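PDB 2OWN: putative Oleoyl-[acyl-carrier protein] thioesterase from Lactobacillus plantarum, which probably hydrolyses the thioester of oleoyl-acyl carrier protein, releasing the free fatty acid from its carrier. Local coordinates for residues L49-E54 with P132-P137; F95-F100 with Y112-W117; K164-R169 with V219-N224; V234-L239 with V250-R255. All blocks are in the same frame, centred on the assembly; numbering follows the deposited sequence.

Contact 1. Residues L49-E54 with P132-P137; sequences LGLTTE and PELVAP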
loop_
_atom_site.group_PDB
_atom_site.type_symbol
_atom_site.label_atom_id
_atom_site.label_comp_id
_atom_site.label_asym_id
_atom_site.label_seq_id
_atom_site.Cartn_x
_atom_site.Cartn_y
_atom_site.Cartn_z
ATOM N N LEU B 49 11.592 -19.883 -12.932
ATOM C CA LEU B 49 11.810 -21.357 -12.941
ATOM C C LEU B 49 10.605 -22.185 -13.463
ATOM O O LEU B 49 10.728 -23.409 -13.582
ATOM C CB LEU B 49 12.169 -21.850 -11.521
ATOM C CG LEU B 49 13.446 -21.296 -10.888
ATOM C CD1 LEU B 49 13.500 -21.599 -9.383
ATOM C CD2 LEU B 49 14.682 -21.824 -11.616
ATOM N N GLY B 50 9.473 -21.533 -13.779
ATOM C CA GLY B 50 8.242 -22.183 -14.241
ATOM C C GLY B 50 7.199 -22.438 -13.155
ATOM O O GLY B 50 6.063 -22.735 -13.496
ATOM N N LEU B 51 7.559 -22.289 -11.870
ATOM C CA LEU B 51 6.660 -22.514 -10.710
ATOM C C LEU B 51 5.700 -21.326 -10.448
ATOM O O LEU B 51 5.778 -20.652 -9.414
ATOM C CB LEU B 51 7.496 -22.848 -9.448
ATOM C CG LEU B 51 8.427 -24.062 -9.496
ATOM C CD1 LEU B 51 9.360 -24.068 -8.290
ATOM C CD2 LEU B 51 7.627 -25.349 -9.583
ATOM N N THR B 52 4.776 -21.098 -11.384
ATOM C CA THR B 52 3.773 -20.022 -11.272
ATOM C C THR B 52 2.655 -20.433 -10.300
ATOM O O THR B 52 2.572 -21.601 -9.885
ATOM C CB THR B 52 3.146 -19.661 -12.645
ATOM O OG1 THR B 52 2.508 -20.814 -13.209
ATOM C CG2 THR B 52 4.213 -19.161 -13.609
ATOM N N THR B 53 1.806 -19.465 -9.936
ATOM C CA THR B 53 0.645 -19.714 -9.046
ATOM C C THR B 53 -0.405 -20.663 -9.686
ATOM O O THR B 53 -1.071 -21.404 -8.956
ATOM C CB THR B 53 -0.039 -18.406 -8.593
ATOM O OG1 THR B 53 -0.401 -17.641 -9.749
ATOM C CG2 THR B 53 0.898 -17.580 -7.718
ATOM N N GLU B 54 -0.520 -20.649 -11.025
ATOM C CA GLU B 54 -1.452 -21.518 -11.769
ATOM C C GLU B 54 -1.031 -22.994 -11.740
ATOM O O GLU B 54 -1.866 -23.850 -11.409
ATOM C CB GLU B 54 -1.608 -21.065 -13.232
ATOM N N PRO B 132 8.349 -32.931 -4.178
ATOM C CA PRO B 132 9.717 -32.538 -4.617
ATOM C C PRO B 132 9.808 -31.802 -5.983
ATOM O O PRO B 132 10.762 -31.053 -6.170
ATOM C CB PRO B 132 10.490 -33.870 -4.624
ATOM C CG PRO B 132 9.466 -34.899 -4.755
ATOM C CD PRO B 132 8.272 -34.397 -4.011
ATOM N N GLU B 133 8.850 -32.030 -6.896
ATOM C CA GLU B 133 8.790 -31.331 -8.212
ATOM C C GLU B 133 8.583 -29.804 -8.066
ATOM O O GLU B 133 9.136 -29.040 -8.859
ATOM C CB GLU B 133 7.714 -31.928 -9.148
ATOM C CG GLU B 133 6.238 -31.817 -8.667
ATOM C CD GLU B 133 5.217 -32.459 -9.612
ATOM O OE1 GLU B 133 5.559 -32.853 -10.753
ATOM O OE2 GLU B 133 4.042 -32.557 -9.203
ATOM N N LEU B 134 7.783 -29.389 -7.072
ATOM C CA LEU B 134 7.518 -27.955 -6.774
ATOM C C LEU B 134 8.648 -27.237 -5.977
ATOM O O LEU B 134 8.598 -26.009 -5.853
ATOM C CB LEU B 134 6.168 -27.784 -6.052
ATOM C CG LEU B 134 4.930 -28.392 -6.736
ATOM C CD1 LEU B 134 3.697 -28.145 -5.885
ATOM C CD2 LEU B 134 4.695 -27.864 -8.150
ATOM N N VAL B 135 9.612 -27.997 -5.424
ATOM C CA VAL B 135 10.788 -27.495 -4.665
ATOM C C VAL B 135 12.138 -27.698 -5.411
ATOM O O VAL B 135 13.037 -26.863 -5.243
ATOM C CB VAL B 135 10.825 -28.120 -3.235
ATOM C CG1 VAL B 135 12.000 -27.606 -2.397
ATOM C CG2 VAL B 135 9.552 -27.782 -2.504
ATOM N N ALA B 136 12.277 -28.789 -6.191
ATOM C CA ALA B 136 13.505 -29.128 -6.993
ATOM C C ALA B 136 14.128 -27.980 -7.824
ATOM O O ALA B 136 15.356 -27.819 -7.754
ATOM C CB ALA B 136 13.274 -30.357 -7.902
ATOM N N PRO B 137 13.312 -27.203 -8.608
ATOM C CA PRO B 137 13.824 -26.036 -9.381
ATOM C C PRO B 137 14.591 -24.969 -8.552
ATOM O O PRO B 137 15.462 -24.308 -9.106
ATOM C CB PRO B 137 12.553 -25.445 -10.007
ATOM C CG PRO B 137 11.654 -26.582 -10.138
ATOM C CD PRO B 137 11.879 -27.400 -8.899
#
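Leu51 meets Leu134 and Pro137 with its CG turned anti to its own carbonyl carbon (chi1 -58°) and its chain extended at chi2 (169°). This sends both methyl groups at the loop 132-137. Leu49 has nearly the same torsions and brings its branch against Pro137.

Both methyls of Leu51 lie on Leu134, and CD1 also touches Pro137. Leu51 CD1 lies 3.2 Å from Leu134 O and 3.9 Å from Pro137 CG. The other branch meets the Leu134 side chain methyl to methyl, with Leu51 CD2 and Leu134 CD2 4.1 Å apart. The side chain of Leu51 crosses the Pro137 ring at about a right angle. Pro137 CB is shared, since Leu49 CB also sits 3.9 Å from it. Beyond that point Leu49 CD1 rests 3.4 Å from Pro137 O.

No hydrogen bond links the two segments. The side chains meet through carbon alone, but the closest approaches are of leucine methyls to the carbonyl O atoms of Leu134 and Pro137. Buried Leu134 also touches Val61, Met55 and Val56, while Leu51 also touches Tyr138. Leu49 is exposed.

Gly50, with positive phi (97°), closes the preceding helix in a Schellman motif. Leu51 then centres an inverse gamma turn, and Thr52 is the N-cap of helix 53-58. The arrangement is a helix-to-helix turn packed on a loop of the N-terminal hotdog domain.

Contact 2. Residues F95-F100 with Y112-W117; sequences FAYREF and YITSIW
Arg98 meets Ser115 and Trp117 along its aliphatic part. Arg98 CB lies 3.5 Å from Ser115 OG and 3.8 Å from Trp117 NE1. With chi1 at 180° the chain runs anti to the backbone N, and Arg98 CG is 4.2 Å from Ser115 OG. Arg98 CD stays beside the indole, 3.9 Å from Trp117 NE1. The chain then bends at chi3. The guanidinium leaves the hairpin, its plane 87° from that of the indole, for a cation-pi contact with Tyr138 and a weak bond to Gln45. NE makes a weak bond to an unidentified ligand.

Ser115 OG donates to Arg98 O at 2.7 Å and accepts a bent bond from Trp117 NE1 (137°). On the other face of the sheet, Tyr112 OH donates to Glu99 OE2 at 2.6 Å, on the anti side of the carboxylate. Glu99 OE1 is held by Ser89.

This antiparallel hairpin lies between strands 81-91 and 61-72. Helix 31-48 packs on the face of Arg98, Phe100 and Ile113.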
loop_
_atom_site.group_PDB
_atom_site.type_symbol
_atom_site.label_atom_id
_atom_site.label_comp_id
_atom_site.label_asym_id
_atom_site.label_seq_id
_atom_site.Cartn_x
_atom_site.Cartn_y
_atom_site.Cartn_z
ATOM N N PHE B 95 7.719 -29.215 6.007
ATOM C CA PHE B 95 8.172 -27.799 6.093
ATOM C C PHE B 95 9.304 -27.419 5.118
ATOM O O PHE B 95 10.216 -28.219 4.893
ATOM C CB PHE B 95 8.627 -27.479 7.529
ATOM C CG PHE B 95 7.607 -27.831 8.574
ATOM C CD1 PHE B 95 6.549 -26.949 8.868
ATOM C CD2 PHE B 95 7.682 -29.064 9.259
ATOM C CE1 PHE B 95 5.561 -27.282 9.851
ATOM C CE2 PHE B 95 6.709 -29.421 10.250
ATOM C CZ PHE B 95 5.643 -28.520 10.547
ATOM N N ALA B 96 9.216 -26.201 4.557
ATOM C CA ALA B 96 10.192 -25.613 3.617
ATOM C C ALA B 96 10.825 -24.378 4.272
ATOM O O ALA B 96 10.093 -23.524 4.765
ATOM C CB ALA B 96 9.510 -25.225 2.322
ATOM N N TYR B 97 12.163 -24.292 4.256
ATOM C CA TYR B 97 12.949 -23.184 4.844
ATOM C C TYR B 97 13.387 -22.204 3.738
ATOM O O TYR B 97 14.175 -22.592 2.873
ATOM C CB TYR B 97 14.149 -23.754 5.619
ATOM C CG TYR B 97 15.055 -22.727 6.271
ATOM C CD1 TYR B 97 14.579 -21.915 7.330
ATOM C CD2 TYR B 97 16.413 -22.590 5.879
ATOM C CE1 TYR B 97 15.429 -20.950 7.965
ATOM C CE2 TYR B 97 17.277 -21.634 6.509
ATOM C CZ TYR B 97 16.773 -20.819 7.549
ATOM O OH TYR B 97 17.600 -19.905 8.151
ATOM N N ARG B 98 12.884 -20.957 3.790
ATOM C CA ARG B 98 13.181 -19.898 2.805
ATOM C C ARG B 98 13.811 -18.659 3.461
ATOM O O ARG B 98 13.256 -18.118 4.430
ATOM C CB ARG B 98 11.901 -19.545 2.054
ATOM C CG ARG B 98 12.019 -18.446 0.974
ATOM C CD ARG B 98 10.789 -18.412 0.065
ATOM N NE ARG B 98 10.861 -19.515 -0.898
ATOM C CZ ARG B 98 11.362 -19.469 -2.143
ATOM N NH1 ARG B 98 11.846 -18.345 -2.699
ATOM N NH2 ARG B 98 11.361 -20.592 -2.869
ATOM N N GLU B 99 14.947 -18.218 2.899
ATOM C CA GLU B 99 15.717 -17.053 3.353
ATOM C C GLU B 99 15.624 -15.880 2.365
ATOM O O GLU B 99 15.513 -16.103 1.148
ATOM C CB GLU B 99 17.177 -17.427 3.551
ATOM C CG GLU B 99 17.424 -18.336 4.737
ATOM C CD GLU B 99 18.868 -18.719 4.828
ATOM O OE1 GLU B 99 19.287 -19.699 4.179
ATOM O OE2 GLU B 99 19.590 -18.093 5.616
ATOM N N PHE B 100 15.683 -14.652 2.905
ATOM C CA PHE B 100 15.643 -13.393 2.121
ATOM C C PHE B 100 16.661 -12.395 2.692
ATOM O O PHE B 100 16.810 -12.328 3.918
ATOM C CB PHE B 100 14.289 -12.663 2.164
ATOM C CG PHE B 100 13.073 -13.524 1.944
ATOM C CD1 PHE B 100 12.595 -14.351 2.985
ATOM C CD2 PHE B 100 12.306 -13.418 0.764
ATOM C CE1 PHE B 100 11.431 -15.141 2.823
ATOM C CE2 PHE B 100 11.120 -14.206 0.595
ATOM C CZ PHE B 100 10.685 -15.066 1.630
ATOM N N TYR B 112 17.403 -9.112 7.105
ATOM C CA TYR B 112 17.584 -10.564 6.894
ATOM C C TYR B 112 16.334 -11.259 7.437
ATOM O O TYR B 112 16.029 -11.116 8.631
ATOM C CB TYR B 112 18.869 -11.051 7.563
ATOM C CG TYR B 112 19.035 -12.556 7.632
ATOM C CD1 TYR B 112 19.155 -13.325 6.453
ATOM C CD2 TYR B 112 19.113 -13.227 8.881
ATOM C CE1 TYR B 112 19.324 -14.743 6.511
ATOM C CE2 TYR B 112 19.288 -14.650 8.951
ATOM C CZ TYR B 112 19.393 -15.387 7.761
ATOM O OH TYR B 112 19.555 -16.744 7.814
ATOM N N ILE B 113 15.631 -11.978 6.552
ATOM C CA ILE B 113 14.395 -12.685 6.863
ATOM C C ILE B 113 14.564 -14.189 6.671
ATOM O O ILE B 113 15.130 -14.617 5.658
ATOM C CB ILE B 113 13.209 -12.207 5.973
ATOM C CG1 ILE B 113 13.024 -10.676 6.047
ATOM C CG2 ILE B 113 11.900 -12.935 6.346
ATOM C CD1 ILE B 113 11.886 -10.130 5.176
ATOM N N THR B 114 14.142 -14.955 7.683
ATOM C CA THR B 114 14.092 -16.426 7.651
ATOM C C THR B 114 12.597 -16.756 7.772
ATOM O O THR B 114 11.836 -15.977 8.372
ATOM C CB THR B 114 14.941 -17.123 8.744
ATOM O OG1 THR B 114 14.464 -16.796 10.053
ATOM C CG2 THR B 114 16.402 -16.731 8.616
ATOM N N SER B 115 12.181 -17.884 7.195
ATOM C CA SER B 115 10.769 -18.305 7.215
ATOM C C SER B 115 10.525 -19.795 7.012
ATOM O O SER B 115 11.384 -20.489 6.480
ATOM C CB SER B 115 10.018 -17.550 6.116
ATOM O OG SER B 115 10.608 -17.820 4.860
ATOM N N ILE B 116 9.326 -20.232 7.424
ATOM C CA ILE B 116 8.837 -21.612 7.305
ATOM C C ILE B 116 7.524 -21.576 6.496
ATOM O O ILE B 116 6.658 -20.731 6.766
ATOM C CB ILE B 116 8.630 -22.294 8.686
ATOM C CG1 ILE B 116 9.931 -22.324 9.508
ATOM C CG2 ILE B 116 8.108 -23.737 8.528
ATOM C CD1 ILE B 116 11.076 -23.137 8.909
ATOM N N TRP B 117 7.408 -22.486 5.518
ATOM C CA TRP B 117 6.245 -22.628 4.629
ATOM C C TRP B 117 5.755 -24.086 4.595
ATOM O O TRP B 117 6.576 -25.005 4.658
ATOM C CB TRP B 117 6.620 -22.207 3.212
ATOM C CG TRP B 117 7.054 -20.783 3.034
ATOM C CD1 TRP B 117 8.279 -20.251 3.333
ATOM C CD2 TRP B 117 6.293 -19.723 2.441
ATOM N NE1 TRP B 117 8.311 -18.917 3.004
ATOM C CE2 TRP B 117 7.117 -18.561 2.446
ATOM C CE3 TRP B 117 4.983 -19.631 1.916
ATOM C CZ2 TRP B 117 6.678 -17.305 1.949
ATOM C CZ3 TRP B 117 4.533 -18.374 1.404
ATOM C CH2 TRP B 117 5.392 -17.227 1.431
#

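Contact 3. Residues K164-R169 with V219-N224; sequences KPYHVR and VTAHAN. With SO4 (sulfate ion), chain C.
Backbone hydrogen bonds join Lys164 with Ala221 and Tyr166 with Val219, two in each pair. Both are antiparallel hydrogen-bonded pairs. The Tyr166 N bond to Val219 O is 2.8 Å and nearly straight (173°). The return bond from Val219 N to Tyr166 O is 2.7 Å but more bent (139°). Pro165 faces Thr220 between these pairs, and its CA touches Val219 O.

Apolar contacts lie on the face of Tyr166, Val219 and Ala221. Ala221 CB meets the edge of the Tyr166 ring, 3.5 Å from Tyr166 CE2. Val219 CG2 sits 3.7 Å from Tyr166 CB, while its CG1 reaches Val168 CG2. The Tyr166 ring stacks on Trp187 of helix 184-191, and its OH bonds Asp190. Lys164 NZ also reaches this helix, at Asp190 O. This face thus packs on helix 184-191. The pairing of strand 162-167 with strand 218-227 belongs to the C-terminal acyl-ACP thioesterase domain, of the hotdog clan.

Polar contacts gather on a sulfate, probably from the crystallisation liquor. His167 grips it twice. His167 N gives an almost straight bond to sulfate O1 (2.9 Å, 177°), and His167 ND1 reaches sulfate O4 at 3.0 Å from the edge of the ring. Arg169 NH2 adds a weak bond to sulfate O3. His167 N of the second subunit also bonds the sulfate, which therefore lies at the dimer interface.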
loop_
_atom_site.group_PDB
_atom_site.type_symbol
_atom_site.label_atom_id
_atom_site.label_comp_id
_atom_site.label_asym_id
_atom_site.label_seq_id
_atom_site.Cartn_x
_atom_site.Cartn_y
_atom_site.Cartn_z
ATOM N N LYS B 164 -7.350 -2.621 19.743
ATOM C CA LYS B 164 -8.020 -1.899 18.636
ATOM C C LYS B 164 -8.682 -2.888 17.658
ATOM O O LYS B 164 -8.040 -3.902 17.322
ATOM C CB LYS B 164 -7.072 -1.014 17.816
ATOM C CG LYS B 164 -6.468 0.183 18.534
ATOM C CD LYS B 164 -5.752 1.049 17.511
ATOM C CE LYS B 164 -5.028 2.228 18.092
ATOM N NZ LYS B 164 -4.410 2.973 16.960
ATOM N N PRO B 165 -9.952 -2.624 17.234
ATOM C CA PRO B 165 -10.577 -3.487 16.235
ATOM C C PRO B 165 -10.198 -3.004 14.818
ATOM O O PRO B 165 -9.953 -1.803 14.610
ATOM C CB PRO B 165 -12.072 -3.291 16.495
ATOM C CG PRO B 165 -12.182 -1.892 16.945
ATOM C CD PRO B 165 -10.899 -1.565 17.660
ATOM N N TYR B 166 -10.093 -3.948 13.887
ATOM C CA TYR B 166 -9.818 -3.677 12.459
ATOM C C TYR B 166 -10.736 -4.564 11.626
ATOM O O TYR B 166 -10.956 -5.727 11.982
ATOM C CB TYR B 166 -8.369 -3.944 12.074
ATOM C CG TYR B 166 -7.371 -3.075 12.779
ATOM C CD1 TYR B 166 -6.994 -1.828 12.238
ATOM C CD2 TYR B 166 -6.788 -3.476 14.001
ATOM C CE1 TYR B 166 -6.047 -0.988 12.895
ATOM C CE2 TYR B 166 -5.831 -2.644 14.667
ATOM C CZ TYR B 166 -5.479 -1.413 14.112
ATOM O OH TYR B 166 -4.574 -0.625 14.753
ATOM N N HIS B 167 -11.264 -4.004 10.540
ATOM C CA HIS B 167 -12.140 -4.707 9.599
ATOM C C HIS B 167 -11.287 -5.050 8.382
ATOM O O HIS B 167 -10.475 -4.219 7.938
ATOM C CB HIS B 167 -13.333 -3.841 9.224
ATOM C CG HIS B 167 -14.203 -3.497 10.391
ATOM N ND1 HIS B 167 -13.934 -2.439 11.233
ATOM C CD2 HIS B 167 -15.330 -4.078 10.864
ATOM C CE1 HIS B 167 -14.861 -2.383 12.173
ATOM N NE2 HIS B 167 -15.721 -3.367 11.971
ATOM N N VAL B 168 -11.466 -6.269 7.855
ATOM C CA VAL B 168 -10.726 -6.755 6.679
ATOM C C VAL B 168 -11.388 -6.095 5.459
ATOM O O VAL B 168 -12.596 -6.245 5.262
ATOM C CB VAL B 168 -10.728 -8.295 6.553
ATOM C CG1 VAL B 168 -9.932 -8.761 5.328
ATOM C CG2 VAL B 168 -10.145 -8.915 7.802
ATOM N N ARG B 169 -10.589 -5.370 4.676
ATOM C CA ARG B 169 -11.051 -4.635 3.482
ATOM C C ARG B 169 -10.919 -5.425 2.201
ATOM O O ARG B 169 -10.221 -6.442 2.168
ATOM C CB ARG B 169 -10.247 -3.357 3.305
ATOM C CG ARG B 169 -10.422 -2.417 4.421
ATOM C CD ARG B 169 -9.456 -1.308 4.307
ATOM N NE ARG B 169 -9.611 -0.462 5.467
ATOM C CZ ARG B 169 -8.727 0.425 5.913
ATOM N NH1 ARG B 169 -7.557 0.659 5.316
ATOM N NH2 ARG B 169 -9.041 1.087 7.014
ATOM N N VAL B 219 -11.221 -8.267 12.895
ATOM C CA VAL B 219 -10.094 -8.762 13.704
ATOM C C VAL B 219 -9.916 -7.823 14.919
ATOM O O VAL B 219 -10.229 -6.626 14.832
ATOM C CB VAL B 219 -8.750 -8.922 12.904
ATOM C CG1 VAL B 219 -8.986 -9.726 11.633
ATOM C CG2 VAL B 219 -8.118 -7.608 12.542
ATOM N N THR B 220 -9.441 -8.387 16.031
ATOM C CA THR B 220 -9.163 -7.668 17.279
ATOM C C THR B 220 -7.646 -7.765 17.467
ATOM O O THR B 220 -7.120 -8.874 17.612
ATOM C CB THR B 220 -9.924 -8.281 18.468
ATOM O OG1 THR B 220 -11.323 -8.326 18.163
ATOM C CG2 THR B 220 -9.716 -7.459 19.740
ATOM N N ALA B 221 -6.966 -6.610 17.412
ATOM C CA ALA B 221 -5.509 -6.501 17.547
ATOM C C ALA B 221 -5.185 -6.070 18.962
ATOM O O ALA B 221 -5.753 -5.085 19.431
ATOM C CB ALA B 221 -4.940 -5.495 16.557
ATOM N N HIS B 222 -4.288 -6.802 19.624
ATOM C CA HIS B 222 -3.851 -6.517 20.997
ATOM C C HIS B 222 -2.349 -6.238 21.009
ATOM O O HIS B 222 -1.633 -6.773 20.167
ATOM C CB HIS B 222 -4.158 -7.675 21.935
ATOM C CG HIS B 222 -5.590 -8.095 21.954
ATOM N ND1 HIS B 222 -6.543 -7.444 22.705
ATOM C CD2 HIS B 222 -6.224 -9.128 21.352
ATOM C CE1 HIS B 222 -7.710 -8.041 22.541
ATOM N NE2 HIS B 222 -7.541 -9.067 21.729
ATOM N N ALA B 223 -1.892 -5.395 21.943
ATOM C CA ALA B 223 -0.461 -5.051 22.105
ATOM C C ALA B 223 -0.082 -4.660 23.543
ATOM O O ALA B 223 -0.845 -3.943 24.206
ATOM C CB ALA B 223 -0.036 -3.944 21.133
ATOM N N ASN B 224 1.059 -5.188 24.006
ATOM C CA ASN B 224 1.670 -4.911 25.312
ATOM C C ASN B 224 3.043 -4.331 25.059
ATOM O O ASN B 224 3.829 -4.969 24.361
ATOM C CB ASN B 224 1.850 -6.190 26.158
ATOM C CG ASN B 224 0.544 -6.769 26.667
ATOM O OD1 ASN B 224 -0.365 -6.040 27.045
ATOM N ND2 ASN B 224 0.479 -8.095 26.753
HETATM S S SO4 C . -10.915 0.080 10.580
HETATM O O1 SO4 C . -10.563 -1.229 10.072
HETATM O O2 SO4 C . -10.202 0.342 11.828
HETATM O O3 SO4 C . -10.560 1.122 9.659
HETATM O O4 SO4 C . -12.358 0.121 10.812
#

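Contact 4. Residues V234-L239 with V250-R255; sequences VTTSHL and VTIQWR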
loop_
_atom_site.group_PDB
_atom_site.type_symbol
_atom_site.label_atom_id
_atom_site.label_comp_id
_atom_site.label_asym_id
_atom_site.label_seq_id
_atom_site.Cartn_x
_atom_site.Cartn_y
_atom_site.Cartn_z
ATOM N N VAL B 234 13.160 -1.729 23.753
ATOM C CA VAL B 234 11.842 -2.078 24.305
ATOM C C VAL B 234 11.279 -3.232 23.459
ATOM O O VAL B 234 11.707 -3.432 22.302
ATOM C CB VAL B 234 10.842 -0.886 24.337
ATOM C CG1 VAL B 234 11.353 0.217 25.241
ATOM C CG2 VAL B 234 10.583 -0.334 22.945
ATOM N N THR B 235 10.324 -3.962 24.029
ATOM C CA THR B 235 9.676 -5.107 23.371
ATOM C C THR B 235 8.175 -4.889 23.304
ATOM O O THR B 235 7.602 -4.373 24.264
ATOM C CB THR B 235 9.950 -6.406 24.150
ATOM O OG1 THR B 235 11.354 -6.524 24.397
ATOM C CG2 THR B 235 9.449 -7.654 23.386
ATOM N N THR B 236 7.556 -5.224 22.164
ATOM C CA THR B 236 6.085 -5.175 22.016
ATOM C C THR B 236 5.624 -6.607 21.669
ATOM O O THR B 236 6.202 -7.231 20.786
ATOM C CB THR B 236 5.543 -4.114 21.042
ATOM O OG1 THR B 236 5.899 -4.438 19.703
ATOM C CG2 THR B 236 6.054 -2.709 21.428
ATOM N N SER B 237 4.639 -7.107 22.416
ATOM C CA SER B 237 4.032 -8.434 22.264
ATOM C C SER B 237 2.661 -8.161 21.674
ATOM O O SER B 237 1.889 -7.431 22.287
ATOM C CB SER B 237 3.923 -9.130 23.618
ATOM O OG SER B 237 3.278 -10.386 23.516
ATOM N N HIS B 238 2.362 -8.761 20.523
ATOM C CA HIS B 238 1.109 -8.570 19.786
ATOM C C HIS B 238 0.342 -9.865 19.543
ATOM O O HIS B 238 0.947 -10.940 19.448
ATOM C CB HIS B 238 1.391 -7.972 18.405
ATOM C CG HIS B 238 2.149 -6.684 18.414
ATOM N ND1 HIS B 238 1.558 -5.475 18.121
ATOM C CD2 HIS B 238 3.455 -6.419 18.657
ATOM C CE1 HIS B 238 2.466 -4.517 18.198
ATOM N NE2 HIS B 238 3.623 -5.063 18.524
ATOM N N LEU B 239 -0.986 -9.724 19.414
ATOM C CA LEU B 239 -1.926 -10.816 19.112
ATOM C C LEU B 239 -3.067 -10.293 18.226
ATOM O O LEU B 239 -3.676 -9.277 18.570
ATOM C CB LEU B 239 -2.517 -11.439 20.389
ATOM C CG LEU B 239 -3.596 -12.548 20.269
ATOM C CD1 LEU B 239 -3.109 -13.742 19.453
ATOM C CD2 LEU B 239 -4.072 -13.006 21.636
ATOM N N VAL B 250 2.777 -12.067 17.354
ATOM C CA VAL B 250 3.995 -11.334 16.974
ATOM C C VAL B 250 4.715 -10.650 18.146
ATOM O O VAL B 250 4.064 -10.100 19.046
ATOM C CB VAL B 250 3.663 -10.271 15.855
ATOM C CG1 VAL B 250 4.858 -9.330 15.504
ATOM C CG2 VAL B 250 3.134 -10.948 14.590
ATOM N N THR B 251 6.050 -10.728 18.129
ATOM C CA THR B 251 6.916 -10.057 19.107
ATOM C C THR B 251 7.896 -9.195 18.297
ATOM O O THR B 251 8.550 -9.709 17.389
ATOM C CB THR B 251 7.597 -11.023 20.063
ATOM O OG1 THR B 251 6.585 -11.662 20.850
ATOM C CG2 THR B 251 8.540 -10.268 21.003
ATOM N N ILE B 252 7.970 -7.901 18.628
ATOM C CA ILE B 252 8.847 -6.939 17.950
ATOM C C ILE B 252 9.821 -6.328 18.959
ATOM O O ILE B 252 9.400 -5.931 20.051
ATOM C CB ILE B 252 8.055 -5.799 17.239
ATOM C CG1 ILE B 252 7.013 -6.358 16.261
ATOM C CG2 ILE B 252 9.007 -4.836 16.486
ATOM C CD1 ILE B 252 6.143 -5.289 15.605
ATOM N N GLN B 253 11.101 -6.274 18.580
ATOM C CA GLN B 253 12.163 -5.655 19.365
ATOM C C GLN B 253 12.420 -4.309 18.675
ATOM O O GLN B 253 12.583 -4.262 17.437
ATOM C CB GLN B 253 13.417 -6.532 19.415
ATOM C CG GLN B 253 13.174 -7.981 19.925
ATOM C CD GLN B 253 12.626 -8.079 21.354
ATOM O OE1 GLN B 253 12.658 -7.119 22.123
ATOM N NE2 GLN B 253 12.150 -9.265 21.719
ATOM N N TRP B 254 12.429 -3.230 19.469
ATOM C CA TRP B 254 12.626 -1.856 18.998
ATOM C C TRP B 254 13.782 -1.165 19.686
ATOM O O TRP B 254 14.043 -1.479 20.835
ATOM C CB TRP B 254 11.402 -1.007 19.336
ATOM C CG TRP B 254 10.107 -1.457 18.813
ATOM C CD1 TRP B 254 9.297 -2.388 19.372
ATOM C CD2 TRP B 254 9.406 -0.939 17.674
ATOM N NE1 TRP B 254 8.148 -2.510 18.642
ATOM C CE2 TRP B 254 8.183 -1.655 17.583
ATOM C CE3 TRP B 254 9.700 0.040 16.699
ATOM C CZ2 TRP B 254 7.220 -1.410 16.567
ATOM C CZ3 TRP B 254 8.755 0.287 15.669
ATOM C CH2 TRP B 254 7.519 -0.445 15.617
ATOM N N ARG B 255 14.411 -0.200 19.003
ATOM C CA ARG B 255 15.501 0.619 19.565
ATOM C C ARG B 255 14.870 1.978 19.877
ATOM O O ARG B 255 14.287 2.587 18.985
ATOM C CB ARG B 255 16.670 0.810 18.598
ATOM C CG ARG B 255 17.879 1.500 19.248
ATOM C CD ARG B 255 19.086 1.634 18.336
ATOM N NE ARG B 255 18.893 2.594 17.242
ATOM C CZ ARG B 255 18.431 2.347 16.004
ATOM N NH1 ARG B 255 18.043 1.119 15.596
ATOM N NH2 ARG B 255 18.341 3.371 15.140
HETATM O O HOH W 1 3.910 -11.862 21.349
#
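Thr236 and Trp254 lock the tightly packed face of this antiparallel beta hairpin, part of the C-terminal hotdog domain. Trp254 NE1 donates to Thr236 OG1 at 3.1 Å, almost straight (169°) and in the indole plane. Thr236 OG1 also shares a 2.6 Å bond with His238 NE2, either of which may donate, so one hydroxyl ties two rings. The torsion of Thr236 (chi1 68°) sets OG1 between its backbone N and carbonyl carbon, 3.5 Å from Ile252 CB. Ile252 CG2 lies over one face of the indole, toward its rim. Phe196 meets the indole edge-to-face.

The other face is looser and more polar. The hydroxyls Ser237 OG and Thr251 OG1 stand 4.4 Å apart and do not bond directly. A water bridges them and also donates to Val250 O. Thr251 OG1 further bonds Ile153 N. Gln253, partly exposed and touching a crystal neighbour, lies alongside Thr235 with its chain bent at chi2. Thr235 OG1 donates to a lone pair of Gln253 OE1 at 2.7 Å, in the carbonyl plane.

How the contacts relate
Contacts 2 and 4 are buried hairpins, one in each hotdog domain, with centres about 20 Å apart. Both bond polar side chains on a sheet face: a serine hydroxyl bonded by an indole N-H in contact 2, a threonine tying an indole to a histidine in contact 4. Contacts 1 and 3 are only partly buried and lie on opposite sides of the chain's centre. Contact 1 joins loops without hydrogen bonds. Contact 3 joins strands and meets the second subunit directly and through a sulfate. Contacts 3 and 4 touch, because strands 218-227 and 233-241 are neighbours: His222 N lies 2.8 Å from Leu239 O, a probable hydrogen bond.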